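Local atomic coordinates of gamma-glutamyltranspeptidase (Streptomyces lincolnensis, PDB entry 6J3I), a protein that is probably an LmbA-like gamma-glutamyltransferase homologue of the N-terminal nucleophile (Ntn) hydrolase clan. Residues G10-V15 with V29-G34; N35-A40 with N432-T437; A314-W319 with D541-S546; R480-P485 with G545-R550. The protein carries 1 engineered substitution. All blocks are in the same frame, centred on the assembly; numbering follows the deposited sequence.

How the contacts relate
Contact 1 closes before contact 2 opens, contacts 2 and 3 interleave, and contacts 3 and 4 both end on the loop around G545 and S546. Contacts 1 and 2 have centres about 11 Å apart and pack successive helices, 20-31 and 36-50, against strands 13-17 and 433-436, which flank strand 424-428; L30 CD1 touches A39 CB at 3.5 Å. Contacts 3 and 4, about 10 Å apart between centres, are joined by the salt bridge E317 OE1 to R480 NH2 (2.7 Å) and by water 1. T437 and A435 pack on loop 480-485, which thus joins the strand of contact 2 to contact 3. Contacts 1 and 3 lie on opposite sides of the chain's centre.

Contact 1. Residues G10-V15 with V29-G34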
loop_
_atom_site.group_PDB
_atom_site.type_symbol
_atom_site.label_atom_id
_atom_site.label_comp_id
_atom_site.label_asym_id
_atom_site.label_seq_id
_atom_site.Cartn_x
_atom_site.Cartn_y
_atom_site.Cartn_z
ATOM N N GLY A 10 -8.080 24.815 -6.408
ATOM C CA GLY A 10 -7.795 25.160 -7.791
ATOM C C GLY A 10 -8.764 24.586 -8.788
ATOM O O GLY A 10 -9.798 24.040 -8.410
ATOM N N THR A 11 -8.422 24.740 -10.067
ATOM C CA THR A 11 -9.315 24.390 -11.179
ATOM C C THR A 11 -8.681 23.635 -12.355
ATOM O O THR A 11 -9.371 23.333 -13.335
ATOM C CB THR A 11 -9.967 25.667 -11.749
ATOM O OG1 THR A 11 -8.946 26.583 -12.184
ATOM C CG2 THR A 11 -10.848 26.343 -10.697
ATOM N N PHE A 12 -7.394 23.312 -12.255
ATOM C CA PHE A 12 -6.662 22.640 -13.331
ATOM C C PHE A 12 -6.284 21.188 -13.002
ATOM O O PHE A 12 -6.363 20.315 -13.865
ATOM C CB PHE A 12 -5.413 23.423 -13.714
ATOM C CG PHE A 12 -4.666 22.815 -14.865
ATOM C CD1 PHE A 12 -5.121 22.988 -16.168
ATOM C CD2 PHE A 12 -3.525 22.038 -14.647
ATOM C CE1 PHE A 12 -4.442 22.422 -17.242
ATOM C CE2 PHE A 12 -2.843 21.471 -15.712
ATOM C CZ PHE A 12 -3.306 21.663 -17.012
ATOM N N GLY A 13 -5.846 20.939 -11.777
ATOM C CA GLY A 13 -5.506 19.588 -11.368
ATOM C C GLY A 13 -4.814 19.565 -10.033
ATOM O O GLY A 13 -4.241 20.566 -9.609
ATOM N N MET A 14 -4.878 18.419 -9.365
ATOM C CA MET A 14 -4.235 18.242 -8.067
ATOM C C MET A 14 -3.558 16.887 -8.007
ATOM O O MET A 14 -4.050 15.899 -8.553
ATOM C CB MET A 14 -5.245 18.366 -6.925
ATOM C CG MET A 14 -5.859 19.754 -6.740
ATOM S SD MET A 14 -4.810 20.982 -5.922
ATOM C CE MET A 14 -5.580 22.496 -6.493
ATOM N N VAL A 15 -2.413 16.865 -7.339
ATOM C CA VAL A 15 -1.686 15.649 -7.066
ATOM C C VAL A 15 -1.267 15.625 -5.593
ATOM O O VAL A 15 -0.794 16.627 -5.054
ATOM C CB VAL A 15 -0.452 15.542 -7.967
ATOM C CG1 VAL A 15 0.332 14.277 -7.647
ATOM C CG2 VAL A 15 -0.866 15.550 -9.436
ATOM N N VAL A 29 2.741 16.118 -16.189
ATOM C CA VAL A 29 1.922 15.408 -17.181
ATOM C C VAL A 29 0.606 16.159 -17.427
ATOM O O VAL A 29 0.262 16.446 -18.578
ATOM C CB VAL A 29 1.695 13.932 -16.798
ATOM C CG1 VAL A 29 0.704 13.251 -17.735
ATOM C CG2 VAL A 29 3.019 13.187 -16.824
ATOM N N LEU A 30 -0.107 16.490 -16.355
ATOM C CA LEU A 30 -1.305 17.349 -16.444
ATOM C C LEU A 30 -1.039 18.682 -17.167
ATOM O O LEU A 30 -1.854 19.113 -17.981
ATOM C CB LEU A 30 -1.888 17.615 -15.046
ATOM C CG LEU A 30 -2.949 16.670 -14.444
ATOM C CD1 LEU A 30 -2.890 15.252 -14.990
ATOM C CD2 LEU A 30 -2.866 16.673 -12.915
ATOM N N GLU A 31 0.104 19.307 -16.891
ATOM C CA GLU A 31 0.484 20.579 -17.537
ATOM C C GLU A 31 0.773 20.431 -19.036
ATOM O O GLU A 31 0.689 21.405 -19.784
ATOM C CB GLU A 31 1.696 21.217 -16.845
ATOM C CG GLU A 31 1.479 21.588 -15.381
ATOM C CD GLU A 31 0.650 22.843 -15.155
ATOM O OE1 GLU A 31 0.552 23.284 -13.987
ATOM O OE2 GLU A 31 0.082 23.399 -16.114
ATOM N N ASP A 32 1.111 19.213 -19.454
ATOM C CA ASP A 32 1.292 18.860 -20.863
ATOM C C ASP A 32 0.028 18.252 -21.523
ATOM O O ASP A 32 0.128 17.584 -22.553
ATOM C CB ASP A 32 2.476 17.880 -20.979
ATOM C CG ASP A 32 3.145 17.912 -22.353
ATOM O OD1 ASP A 32 3.495 19.010 -22.838
ATOM O OD2 ASP A 32 3.333 16.829 -22.946
ATOM N N GLY A 33 -1.147 18.487 -20.937
ATOM C CA GLY A 33 -2.417 18.005 -21.492
ATOM C C GLY A 33 -2.825 16.569 -21.167
ATOM O O GLY A 33 -3.865 16.112 -21.640
ATOM N N GLY A 34 -2.031 15.855 -20.364
ATOM C CA GLY A 34 -2.390 14.490 -19.941
ATOM C C GLY A 34 -3.563 14.488 -18.973
ATOM O O GLY A 34 -3.970 15.551 -18.489
#
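F12 carries its CG opposite its own backbone N (chi1 -177°), and this swings the ring across to the last turn of helix 20-31; E31 folds back at chi2 (-76°) and brings its carboxylate to the same ring. The ring meets L30 edge-on: CZ lies 3.1 Å from L30 O, near the ring plane, and CE2 is 4.0 Å from L30 CB. E31 OE2 approaches F12 CE2 obliquely at 3.5 Å, the carboxylate and ring planes only 21° apart. That carboxylate is salt-bridged to R617, which also makes a cation-pi contact with F12, so ring, acid and C-terminal arginine form one cluster. An alanine in place of F12 is likely to leave R617 without its aromatic partner and open a gap beside L30 and E31.

Deeper in, L30 CD2 sits 4.2 Å from G13 CA and 4.2 Å from V15 CG2; a CB on G13 would run into that methyl. F12 and G13 both pair with R617 in a classic beta bulge. On the helix side a Schellman motif ends the helix, with G33 at positive phi and G34 N bonded to V29 O (3.0 Å). L30 also packs on A39 of helix 36-50 and V426 of strand 424-428, while M14 starts away from the helix and packs on L601 and A603 of strand 601-605.

Contact 2. Residues N35-A40 with N432-T437; sequences NAYDAA and NMVAAT
The Y37 ring meets the strand mainly by its edge: V434 CG1 and M433 O lie at the rim near the ring plane, while V434 CG2 and N432 CB come in obliquely. Taken as wholes, the Y37 and N432 side chains cross at about a right angle, although the amide and ring planes are far from perpendicular; N432 CB is 3.7 Å from Y37 OH. H122, beyond the two segments, also meets this ring. With its CG beside the backbone N (chi1 -49°), Y37 leans toward the start of the strand, where its hydroxyl donates to M433 O at 3.1 Å. The donor stands above the carbonyl plane, 45° out of it, and is not on a lone pair.

V434 CG2 is the methyl shared by three residues, 3.5 Å from Y37 CD1 and 3.6 Å from A36 CB, with A40 CB farther along at 4.3 Å. The small alanines let the helix come close to the strand. The amide of N432 turns to another partner, its OD1 accepting from A68 N.

N35 caps the helix: its OD1 takes D38 N at 2.9 Å, nearly in line with its own C=O bond, and D38 OD2 accepts N35 N in return at 2.9 Å through its anti lone pair, completing a capping box. D428 holds the first turn too, taking A36 N. Helix 36-40 and strand 433-436 run 26° apart with axes 8.2 Å from each other, a helix laid on a sheet strand between 61-66 and 424-428, as in the layered alpha-beta-beta-alpha fold of Ntn hydrolases.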
loop_
_atom_site.group_PDB
_atom_site.type_symbol
_atom_site.label_atom_id
_atom_site.label_comp_id
_atom_site.label_asym_id
_atom_site.label_seq_id
_atom_site.Cartn_x
_atom_site.Cartn_y
_atom_site.Cartn_z
ATOM N N ASN A 35 -4.107 13.301 -18.698
ATOM C CA ASN A 35 -5.202 13.142 -17.718
ATOM C C ASN A 35 -4.690 12.543 -16.395
ATOM O O ASN A 35 -3.487 12.321 -16.235
ATOM C CB ASN A 35 -6.402 12.370 -18.326
ATOM C CG ASN A 35 -6.098 10.915 -18.643
ATOM O OD1 ASN A 35 -5.216 10.299 -18.058
ATOM N ND2 ASN A 35 -6.860 10.354 -19.569
ATOM N N ALA A 36 -5.593 12.305 -15.447
ATOM C CA ALA A 36 -5.216 11.761 -14.136
ATOM C C ALA A 36 -4.465 10.425 -14.201
ATOM O O ALA A 36 -3.572 10.167 -13.400
ATOM C CB ALA A 36 -6.455 11.614 -13.269
ATOM N N TYR A 37 -4.838 9.596 -15.171
ATOM C CA TYR A 37 -4.294 8.244 -15.337
ATOM C C TYR A 37 -2.906 8.304 -15.982
ATOM O O TYR A 37 -1.989 7.611 -15.546
ATOM C CB TYR A 37 -5.300 7.372 -16.120
ATOM C CG TYR A 37 -6.695 7.493 -15.521
ATOM C CD1 TYR A 37 -6.917 7.161 -14.187
ATOM C CD2 TYR A 37 -7.757 8.033 -16.240
ATOM C CE1 TYR A 37 -8.166 7.310 -13.600
ATOM C CE2 TYR A 37 -9.020 8.183 -15.662
ATOM C CZ TYR A 37 -9.213 7.819 -14.337
ATOM O OH TYR A 37 -10.432 7.961 -13.719
ATOM N N ASP A 38 -2.740 9.161 -16.987
ATOM C CA ASP A 38 -1.409 9.461 -17.516
ATOM C C ASP A 38 -0.485 9.900 -16.373
ATOM O O ASP A 38 0.651 9.452 -16.260
ATOM C CB ASP A 38 -1.461 10.580 -18.562
ATOM C CG ASP A 38 -2.257 10.204 -19.792
ATOM O OD1 ASP A 38 -1.972 9.154 -20.400
ATOM O OD2 ASP A 38 -3.175 10.966 -20.175
ATOM N N ALA A 39 -1.000 10.772 -15.517
ATOM C CA ALA A 39 -0.208 11.393 -14.469
ATOM C C ALA A 39 0.227 10.411 -13.404
ATOM O O ALA A 39 1.370 10.446 -12.957
ATOM C CB ALA A 39 -0.992 12.511 -13.835
ATOM N N ALA A 40 -0.703 9.563 -12.988
ATOM C CA ALA A 40 -0.422 8.509 -12.025
ATOM C C ALA A 40 0.647 7.530 -12.514
ATOM O O ALA A 40 1.565 7.178 -11.768
ATOM C CB ALA A 40 -1.702 7.765 -11.684
ATOM N N ASN A 432 -11.712 13.387 -13.461
ATOM C CA ASN A 432 -11.265 11.998 -13.305
ATOM C C ASN A 432 -10.430 11.891 -12.052
ATOM O O ASN A 432 -9.609 12.767 -11.800
ATOM C CB ASN A 432 -10.402 11.552 -14.481
ATOM C CG ASN A 432 -11.147 11.559 -15.799
ATOM O OD1 ASN A 432 -12.298 11.125 -15.879
ATOM N ND2 ASN A 432 -10.487 12.035 -16.845
ATOM N N MET A 433 -10.637 10.830 -11.279
ATOM C CA MET A 433 -9.826 10.557 -10.092
ATOM C C MET A 433 -9.151 9.179 -10.114
ATOM O O MET A 433 -9.689 8.211 -10.669
ATOM C CB MET A 433 -10.670 10.690 -8.835
ATOM C CG MET A 433 -11.332 12.043 -8.697
ATOM S SD MET A 433 -12.505 12.028 -7.336
ATOM C CE MET A 433 -11.490 12.764 -6.065
ATOM N N VAL A 434 -7.960 9.127 -9.513
ATOM C CA VAL A 434 -7.238 7.883 -9.224
ATOM C C VAL A 434 -6.701 7.928 -7.805
ATOM O O VAL A 434 -6.371 8.997 -7.290
ATOM C CB VAL A 434 -5.968 7.675 -10.076
ATOM C CG1 VAL A 434 -5.883 6.234 -10.550
ATOM C CG2 VAL A 434 -5.880 8.650 -11.235
ATOM N N ALA A 435 -6.565 6.753 -7.206
ATOM C CA ALA A 435 -5.847 6.596 -5.947
ATOM C C ALA A 435 -5.158 5.234 -5.972
ATOM O O ALA A 435 -5.807 4.211 -6.211
ATOM C CB ALA A 435 -6.799 6.705 -4.766
ATOM N N ALA A 436 -3.847 5.227 -5.744
ATOM C CA ALA A 436 -3.046 4.001 -5.843
ATOM C C ALA A 436 -2.048 3.920 -4.702
ATOM O O ALA A 436 -1.451 4.927 -4.326
ATOM C CB ALA A 436 -2.317 3.957 -7.178
ATOM N N THR A 437 -1.857 2.721 -4.156
ATOM C CA THR A 437 -0.800 2.499 -3.159
ATOM C C THR A 437 0.121 1.392 -3.668
ATOM O O THR A 437 -0.101 0.217 -3.381
ATOM C CB THR A 437 -1.322 2.322 -1.698
ATOM O OG1 THR A 437 -0.693 1.219 -1.039
ATOM C CG2 THR A 437 -2.789 2.128 -1.666
#

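Contact 3. Residues A314-W319 with D541-S546; sequences ADREAW and DSFPGS
E317 and P544 mark the nearest approach of the two backbones, with CA atoms 7.7 Å apart, where the final turns of helix 299-319 pass an irregular loop. E317 OE1 rests against the proline ring, 3.3 Å from P544 CG; its CG is set opposite the backbone N (chi1 -169°), and a bend at chi2 turns the carboxylate to that ring. The same oxygen and P544 O share water 1, which lies 2.6 Å from E317 OE1 and 2.9 Å from P544 O and can donate to either, though it cannot serve all its neighbouring acceptors at once. OE1 is also salt-bridged to R480, and OE2 takes W464 NE1, so both carboxylate oxygens are gripped.

The loop, which joins strands 538-540 and 556-560, makes an inverse gamma turn centred on S542 before it swings F543 and P544 to the helix; F543 packs on M313 there as well.

R316 reaches farther along the loop. Its NH2 is 3.6 Å from P544 O, which lies at the guanidinium edge near its plane, and 3.7 Å from F543 CD1. The aromatic ring and the guanidinium stand almost perpendicular, 83° apart, and meet obliquely. NH1 comes to 3.7 Å from S546 OG, and both this hydroxyl and NH1 bind D504 OD1, the arginine by a salt bridge. A leucine in place of R316 would probably leave D504 without this charged mate and open a gap beside F543 and P544 O.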
loop_
_atom_site.group_PDB
_atom_site.type_symbol
_atom_site.label_atom_id
_atom_site.label_comp_id
_atom_site.label_asym_id
_atom_site.label_seq_id
_atom_site.Cartn_x
_atom_site.Cartn_y
_atom_site.Cartn_z
ATOM N N ALA A 314 -9.804 -8.649 13.685
ATOM C CA ALA A 314 -9.988 -10.063 13.998
ATOM C C ALA A 314 -10.722 -10.756 12.865
ATOM O O ALA A 314 -10.367 -11.874 12.471
ATOM C CB ALA A 314 -10.746 -10.230 15.304
ATOM N N ASP A 315 -11.729 -10.075 12.329
ATOM C CA ASP A 315 -12.479 -10.594 11.195
ATOM C C ASP A 315 -11.626 -10.663 9.937
ATOM O O ASP A 315 -11.780 -11.605 9.165
ATOM C CB ASP A 315 -13.755 -9.778 10.928
ATOM C CG ASP A 315 -14.908 -10.144 11.863
ATOM O OD1 ASP A 315 -14.819 -11.163 12.582
ATOM O OD2 ASP A 315 -15.917 -9.396 11.867
ATOM N N ARG A 316 -10.731 -9.701 9.708
ATOM C CA ARG A 316 -9.858 -9.835 8.534
ATOM C C ARG A 316 -8.950 -11.056 8.660
ATOM O O ARG A 316 -8.854 -11.850 7.722
ATOM C CB ARG A 316 -9.092 -8.565 8.148
ATOM C CG ARG A 316 -7.928 -8.179 9.019
ATOM C CD ARG A 316 -6.696 -7.717 8.248
ATOM N NE ARG A 316 -5.523 -7.849 9.118
ATOM C CZ ARG A 316 -4.373 -7.192 9.001
ATOM N NH1 ARG A 316 -4.159 -6.312 8.027
ATOM N NH2 ARG A 316 -3.420 -7.431 9.890
ATOM N N GLU A 317 -8.353 -11.237 9.838
ATOM C CA GLU A 317 -7.485 -12.383 10.097
ATOM C C GLU A 317 -8.232 -13.679 9.873
ATOM O O GLU A 317 -7.771 -14.555 9.146
ATOM C CB GLU A 317 -6.945 -12.364 11.529
ATOM C CG GLU A 317 -5.832 -13.377 11.778
ATOM C CD GLU A 317 -4.707 -13.263 10.765
ATOM O OE1 GLU A 317 -4.080 -12.185 10.674
ATOM O OE2 GLU A 317 -4.474 -14.242 10.030
ATOM N N ALA A 318 -9.403 -13.766 10.488
ATOM C CA ALA A 318 -10.245 -14.941 10.392
ATOM C C ALA A 318 -10.751 -15.204 8.980
ATOM O O ALA A 318 -10.685 -16.335 8.502
ATOM C CB ALA A 318 -11.414 -14.817 11.360
ATOM N N TRP A 319 -11.233 -14.159 8.317
ATOM C CA TRP A 319 -12.054 -14.320 7.110
ATOM C C TRP A 319 -11.437 -13.902 5.783
ATOM O O TRP A 319 -11.870 -14.386 4.740
ATOM C CB TRP A 319 -13.400 -13.613 7.321
ATOM C CG TRP A 319 -14.105 -14.189 8.496
ATOM C CD1 TRP A 319 -14.302 -13.613 9.722
ATOM C CD2 TRP A 319 -14.646 -15.505 8.577
ATOM N NE1 TRP A 319 -14.960 -14.487 10.554
ATOM C CE2 TRP A 319 -15.181 -15.658 9.875
ATOM C CE3 TRP A 319 -14.738 -16.573 7.667
ATOM C CZ2 TRP A 319 -15.810 -16.837 10.287
ATOM C CZ3 TRP A 319 -15.359 -17.745 8.072
ATOM C CH2 TRP A 319 -15.890 -17.869 9.376
ATOM N N ASP A 541 -1.700 -2.400 17.622
ATOM C CA ASP A 541 -1.035 -3.610 17.130
ATOM C C ASP A 541 -1.627 -4.889 17.763
ATOM O O ASP A 541 -0.960 -5.932 17.822
ATOM C CB ASP A 541 0.478 -3.529 17.418
ATOM C CG ASP A 541 1.202 -2.522 16.531
ATOM O OD1 ASP A 541 0.923 -2.476 15.312
ATOM O OD2 ASP A 541 2.078 -1.797 17.057
ATOM N N SER A 542 -2.888 -4.823 18.195
ATOM C CA SER A 542 -3.538 -5.939 18.902
ATOM C C SER A 542 -4.155 -6.976 17.950
ATOM O O SER A 542 -5.350 -7.256 17.995
ATOM C CB SER A 542 -4.585 -5.407 19.882
ATOM O OG SER A 542 -4.940 -6.412 20.815
ATOM N N PHE A 543 -3.301 -7.552 17.108
ATOM C CA PHE A 543 -3.675 -8.560 16.104
ATOM C C PHE A 543 -2.358 -9.086 15.520
ATOM O O PHE A 543 -1.339 -8.408 15.633
ATOM C CB PHE A 543 -4.508 -7.926 14.990
ATOM C CG PHE A 543 -3.882 -6.687 14.432
ATOM C CD1 PHE A 543 -2.865 -6.767 13.477
ATOM C CD2 PHE A 543 -4.248 -5.436 14.912
ATOM C CE1 PHE A 543 -2.243 -5.619 13.001
ATOM C CE2 PHE A 543 -3.632 -4.287 14.434
ATOM C CZ PHE A 543 -2.630 -4.376 13.478
ATOM N N PRO A 544 -2.366 -10.265 14.874
ATOM C CA PRO A 544 -1.140 -10.716 14.202
ATOM C C PRO A 544 -0.799 -9.889 12.960
ATOM O O PRO A 544 -1.629 -9.756 12.057
ATOM C CB PRO A 544 -1.465 -12.159 13.811
ATOM C CG PRO A 544 -2.949 -12.201 13.753
ATOM C CD PRO A 544 -3.416 -11.294 14.840
ATOM N N GLY A 545 0.419 -9.349 12.927
ATOM C CA GLY A 545 0.856 -8.475 11.842
ATOM C C GLY A 545 1.032 -9.194 10.516
ATOM O O GLY A 545 1.359 -10.379 10.488
ATOM N N SER A 546 0.826 -8.462 9.424
ATOM C CA SER A 546 0.965 -8.991 8.068
ATOM C C SER A 546 2.396 -9.393 7.703
ATOM O O SER A 546 2.578 -10.270 6.861
ATOM C CB SER A 546 0.454 -7.970 7.039
ATOM O OG SER A 546 -0.963 -7.882 7.042
HETATM O O HOH W 1 -1.845 -11.287 9.655
#

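Contact 4. Residues R480-P485 with G545-R550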
loop_
_atom_site.group_PDB
_atom_site.type_symbol
_atom_site.label_atom_id
_atom_site.label_comp_id
_atom_site.label_asym_id
_atom_site.label_seq_id
_atom_site.Cartn_x
_atom_site.Cartn_y
_atom_site.Cartn_z
ATOM N N ARG A 480 -3.041 -12.110 0.940
ATOM C CA ARG A 480 -3.858 -11.001 1.422
ATOM C C ARG A 480 -2.947 -9.821 1.749
ATOM O O ARG A 480 -2.055 -9.885 2.603
ATOM C CB ARG A 480 -4.836 -11.360 2.538
ATOM C CG ARG A 480 -4.369 -11.101 3.940
ATOM C CD ARG A 480 -5.418 -10.477 4.822
ATOM N NE ARG A 480 -5.255 -11.128 6.108
ATOM C CZ ARG A 480 -4.267 -10.901 6.975
ATOM N NH1 ARG A 480 -3.337 -9.968 6.764
ATOM N NH2 ARG A 480 -4.231 -11.618 8.089
ATOM N N THR A 481 -3.187 -8.745 1.024
ATOM C CA THR A 481 -2.246 -7.653 0.947
ATOM C C THR A 481 -2.706 -6.471 1.782
ATOM O O THR A 481 -3.893 -6.177 1.856
ATOM C CB THR A 481 -1.992 -7.251 -0.525
ATOM O OG1 THR A 481 -0.959 -6.272 -0.571
ATOM C CG2 THR A 481 -3.245 -6.707 -1.224
ATOM N N THR A 482 -1.739 -5.796 2.399
ATOM C CA THR A 482 -1.984 -4.582 3.170
ATOM C C THR A 482 -2.298 -3.355 2.311
ATOM O O THR A 482 -2.739 -2.344 2.840
ATOM C CB THR A 482 -0.756 -4.209 4.016
ATOM O OG1 THR A 482 0.396 -4.089 3.167
ATOM C CG2 THR A 482 -0.510 -5.251 5.082
ATOM N N LEU A 483 -2.061 -3.441 1.002
ATOM C CA LEU A 483 -2.174 -2.285 0.108
ATOM C C LEU A 483 -3.628 -1.935 -0.137
ATOM O O LEU A 483 -4.387 -2.747 -0.642
ATOM C CB LEU A 483 -1.462 -2.561 -1.218
ATOM C CG LEU A 483 -0.002 -3.024 -1.089
ATOM C CD1 LEU A 483 0.640 -3.153 -2.460
ATOM C CD2 LEU A 483 0.811 -2.109 -0.183
ATOM N N THR A 484 -4.002 -0.702 0.186
ATOM C CA THR A 484 -5.399 -0.363 0.332
ATOM C C THR A 484 -5.719 1.132 0.093
ATOM O O THR A 484 -5.882 1.922 1.039
ATOM C CB THR A 484 -5.918 -0.869 1.694
ATOM O OG1 THR A 484 -7.311 -0.575 1.795
ATOM C CG2 THR A 484 -5.156 -0.252 2.874
ATOM N N PRO A 485 -5.844 1.525 -1.190
ATOM C CA PRO A 485 -6.289 2.891 -1.490
ATOM C C PRO A 485 -7.790 3.070 -1.258
ATOM O O PRO A 485 -8.503 2.096 -0.994
ATOM C CB PRO A 485 -5.944 3.054 -2.968
ATOM C CG PRO A 485 -6.005 1.673 -3.520
ATOM C CD PRO A 485 -5.705 0.712 -2.410
ATOM N N GLY A 545 0.419 -9.349 12.927
ATOM C CA GLY A 545 0.856 -8.475 11.842
ATOM C C GLY A 545 1.032 -9.194 10.516
ATOM O O GLY A 545 1.359 -10.379 10.488
ATOM N N SER A 546 0.826 -8.462 9.424
ATOM C CA SER A 546 0.965 -8.991 8.068
ATOM C C SER A 546 2.396 -9.393 7.703
ATOM O O SER A 546 2.578 -10.270 6.861
ATOM C CB SER A 546 0.454 -7.970 7.039
ATOM O OG SER A 546 -0.963 -7.882 7.042
ATOM N N PHE A 547 3.400 -8.766 8.322
ATOM C CA PHE A 547 4.807 -9.016 7.960
ATOM C C PHE A 547 5.521 -9.976 8.880
ATOM O O PHE A 547 5.295 -9.988 10.094
ATOM C CB PHE A 547 5.631 -7.728 7.939
ATOM C CG PHE A 547 5.075 -6.683 7.040
ATOM C CD1 PHE A 547 5.412 -6.644 5.687
ATOM C CD2 PHE A 547 4.182 -5.747 7.542
ATOM C CE1 PHE A 547 4.877 -5.666 4.859
ATOM C CE2 PHE A 547 3.638 -4.781 6.721
ATOM C CZ PHE A 547 3.983 -4.740 5.380
ATOM N N TYR A 548 6.424 -10.738 8.269
ATOM C CA TYR A 548 7.303 -11.647 8.965
ATOM C C TYR A 548 8.040 -10.860 10.064
ATOM O O TYR A 548 8.616 -9.816 9.754
ATOM C CB TYR A 548 8.308 -12.253 7.973
ATOM C CG TYR A 548 9.358 -13.071 8.658
ATOM C CD1 TYR A 548 10.490 -12.467 9.215
ATOM C CD2 TYR A 548 9.199 -14.442 8.811
ATOM C CE1 TYR A 548 11.442 -13.215 9.885
ATOM C CE2 TYR A 548 10.145 -15.201 9.476
ATOM C CZ TYR A 548 11.264 -14.590 10.011
ATOM O OH TYR A 548 12.202 -15.359 10.668
ATOM N N PRO A 549 8.071 -11.340 11.316
ATOM C CA PRO A 549 7.685 -12.701 11.714
ATOM C C PRO A 549 6.238 -12.887 12.206
ATOM O O PRO A 549 5.934 -13.916 12.807
ATOM C CB PRO A 549 8.676 -12.993 12.846
ATOM C CG PRO A 549 8.837 -11.660 13.518
ATOM C CD PRO A 549 8.692 -10.609 12.441
ATOM N N ARG A 550 5.359 -11.926 11.924
ATOM C CA ARG A 550 3.912 -12.012 12.220
ATOM C C ARG A 550 3.599 -12.075 13.728
ATOM O O ARG A 550 2.845 -12.940 14.180
ATOM C CB ARG A 550 3.234 -13.198 11.500
ATOM C CG ARG A 550 3.709 -13.511 10.088
ATOM C CD ARG A 550 3.235 -12.485 9.082
ATOM N NE ARG A 550 1.790 -12.547 8.889
ATOM C CZ ARG A 550 1.152 -13.423 8.115
ATOM N NH1 ARG A 550 1.822 -14.348 7.423
ATOM N NH2 ARG A 550 -0.176 -13.375 8.031
HETATM O O HOH W 1 -1.845 -11.287 9.655
HETATM O O HOH W 2 -2.728 -8.201 4.835
#
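R480 and S546 are tied through water 2, which donates to R480 O (2.9 Å) and S546 OG (2.8 Å) and accepts from R480 NH1 (2.7 Å). Two irregular loops of the Ntn-hydrolase fold meet here: 480-485 leads into strand 486-490, whereas the loop holding 545-550 joins strands 538-540 and 556-560. S546 OG, which also bonds D504 OD1, lies at the edge of the R480 guanidinium, in its plane. The two waters and a salt bridge from NH2 to E317 fix the rotation of that group.

T482 also packs on the serine, its CG2 3.5 Å from S546 CB. With OG1 between the backbone N and the carbonyl carbon (chi1 55°), the threonine turns its hydroxyl to D420 and leaves the methyl for S546.

The guanidinium groups of R480 and R550 lie close for like charges, NH2 to NH2 4.4 Å. Water 1 accepts from both, R480 NH2 at 2.9 Å and R550 NH2 at 3.1 Å, and E317 probably offsets part of the charge. R550 is pinned within its own loop: NE donates to G545 O at 2.7 Å, in the carbonyl plane, and that oxygen is 2° out of the guanidinium plane.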